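Local coordinates for lipid II:glycine glycyltransferase (Staphylococcus aureus, PDB 6SNR), which probably adds the first glycine of the pentaglycine interpeptide bridge to lipid II, using glycyl-tRNA(Gly) as donor, during peptidoglycan synthesis, at residues 25-30 with 54-59. Numbering follows the deposited sequence.
Sequences QLTKWA and VAQLLF
Gln56 leaves its strand pointed at the start of helix 27-33, and its side chain carries most of this buried contact. Its CB lies beside the amide of Gln25, 4.0 Å from Gln25 CD. With CG anti to the backbone N (chi1 -179°) and an extended chain beyond it, Gln56 reaches across to lie against the first helical turn. There Gln56 CD stands 3.7 Å from Leu26 O, the carbonyl of the N-cap residue; that oxygen accepts the helical bond from Ala30 N (3.2 Å). The methyl of Ala30 sits over one face of the Gln56 amide, with Ala30 CB 3.6 Å from Gln56 CD, and is small enough to leave room for this flat group against the helix. The end of the amide rests against Thr27 CA and CG2, the two side chains crossing nearly at right angles. Threonine offers a methyl here while its OG1 hydrogen-bonds Asp12 of helix 8-17. Glutamine suits position 56 because its stem spans the gap while its tip brings polar atoms to a buried carbonyl.

Gln25 reaches the other way, sliding past Gln56. A bend at chi2 (-73°) turns its amide, a polar end suited to strand backbone, to within 3.7 Å of Gln56 N and 3.8 Å of Gln56 O, measured from Gln25 CD. Farther along, the branched end of Leu58 meets the Ala30 methyl, CD2 to CB at 4.0 Å.

This is helix-on-sheet packing within the FemABX fold: helix 27-33 lies on inner strand 50-61, which runs between strands 39-47 and 68-78. Ala30 and Leu58 both touch Ala40 of strand 39-47, and Gln25 reaches Val77 of strand 68-78.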
# COMPACT_ATOMS: atom_id res chain seq x y z
N GLN A 25 -3.79 13.42 -5.25
CA GLN A 25 -4.64 14.44 -5.87
C GLN A 25 -6.09 14.43 -5.39
O GLN A 25 -6.91 15.22 -5.89
CB GLN A 25 -4.56 14.39 -7.37
CG GLN A 25 -3.21 14.87 -7.92
CD GLN A 25 -3.10 16.39 -7.78
OE1 GLN A 25 -2.35 16.97 -6.91
NE2 GLN A 25 -3.88 17.01 -8.55
N LEU A 26 -6.42 13.54 -4.46
CA LEU A 26 -7.80 13.48 -3.92
C LEU A 26 -8.04 14.57 -2.89
O LEU A 26 -7.17 14.91 -2.08
CB LEU A 26 -8.10 12.10 -3.27
CG LEU A 26 -8.02 10.90 -4.22
CD1 LEU A 26 -8.34 9.63 -3.43
CD2 LEU A 26 -8.99 11.07 -5.37
N THR A 27 -9.29 15.06 -2.85
CA THR A 27 -9.62 16.08 -1.91
C THR A 27 -9.43 15.69 -0.44
O THR A 27 -9.03 16.51 0.37
CB THR A 27 -11.03 16.70 -2.14
OG1 THR A 27 -12.05 15.73 -1.81
CG2 THR A 27 -11.22 17.18 -3.54
N LYS A 28 -9.73 14.43 -0.07
CA LYS A 28 -9.56 14.01 1.30
C LYS A 28 -8.07 13.82 1.67
O LYS A 28 -7.73 13.92 2.84
CB LYS A 28 -10.34 12.71 1.58
CG LYS A 28 -11.82 12.83 1.43
CD LYS A 28 -12.42 13.78 2.42
CE LYS A 28 -13.93 13.50 2.54
NZ LYS A 28 -14.23 12.09 2.96
N TRP A 29 -7.22 13.61 0.66
CA TRP A 29 -5.76 13.63 0.94
C TRP A 29 -5.33 15.05 1.34
O TRP A 29 -4.57 15.27 2.31
CB TRP A 29 -4.97 13.16 -0.25
CG TRP A 29 -3.52 13.17 0.04
CD1 TRP A 29 -2.62 14.13 -0.32
CD2 TRP A 29 -2.79 12.21 0.82
NE1 TRP A 29 -1.39 13.83 0.19
CE2 TRP A 29 -1.46 12.66 0.88
CE3 TRP A 29 -3.13 11.02 1.47
CZ2 TRP A 29 -0.47 11.94 1.52
CZ3 TRP A 29 -2.16 10.32 2.13
CH2 TRP A 29 -0.83 10.79 2.16
N ALA A 30 -5.83 16.06 0.62
CA ALA A 30 -5.57 17.46 1.05
C ALA A 30 -6.03 17.72 2.45
O ALA A 30 -5.34 18.40 3.22
CB ALA A 30 -6.20 18.44 0.07
N VAL A 54 -7.57 18.16 -14.34
CA VAL A 54 -7.72 18.81 -13.06
C VAL A 54 -6.41 18.83 -12.33
O VAL A 54 -5.45 18.14 -12.74
CB VAL A 54 -8.76 18.09 -12.17
CG1 VAL A 54 -10.08 17.99 -12.90
CG2 VAL A 54 -8.26 16.69 -11.78
N ALA A 55 -6.36 19.61 -11.28
CA ALA A 55 -5.22 19.60 -10.38
C ALA A 55 -5.61 20.17 -9.04
O ALA A 55 -6.42 21.09 -8.93
CB ALA A 55 -4.04 20.35 -11.01
N GLN A 56 -5.07 19.57 -7.99
CA GLN A 56 -5.16 20.04 -6.66
C GLN A 56 -3.79 20.59 -6.23
O GLN A 56 -2.78 19.91 -6.28
CB GLN A 56 -5.53 18.88 -5.74
CG GLN A 56 -5.66 19.28 -4.34
CD GLN A 56 -6.33 18.21 -3.54
OE1 GLN A 56 -5.71 17.18 -3.20
NE2 GLN A 56 -7.59 18.41 -3.28
N LEU A 57 -3.78 21.86 -5.90
CA LEU A 57 -2.57 22.62 -5.52
C LEU A 57 -2.50 22.72 -4.04
O LEU A 57 -3.48 23.13 -3.38
CB LEU A 57 -2.65 24.06 -6.13
CG LEU A 57 -2.48 24.26 -7.63
CD1 LEU A 57 -3.32 23.43 -8.55
CD2 LEU A 57 -2.69 25.77 -7.92
N LEU A 58 -1.36 22.37 -3.44
CA LEU A 58 -1.16 22.53 -2.04
C LEU A 58 -0.15 23.64 -1.86
O LEU A 58 0.93 23.63 -2.46
CB LEU A 58 -0.62 21.26 -1.37
CG LEU A 58 -1.64 20.11 -1.39
CD1 LEU A 58 -1.02 18.80 -0.87
CD2 LEU A 58 -2.84 20.47 -0.55
N PHE A 59 -0.47 24.56 -0.97
CA PHE A 59 0.44 25.65 -0.59
C PHE A 59 0.91 25.59 0.84
O PHE A 59 0.13 25.28 1.76
CB PHE A 59 -0.32 27.02 -0.79
CG PHE A 59 -0.59 27.35 -2.20
CD1 PHE A 59 0.28 28.08 -2.97
CD2 PHE A 59 -1.79 26.98 -2.80
CE1 PHE A 59 0.01 28.37 -4.28
CE2 PHE A 59 -2.05 27.26 -4.11
CZ PHE A 59 -1.16 27.96 -4.89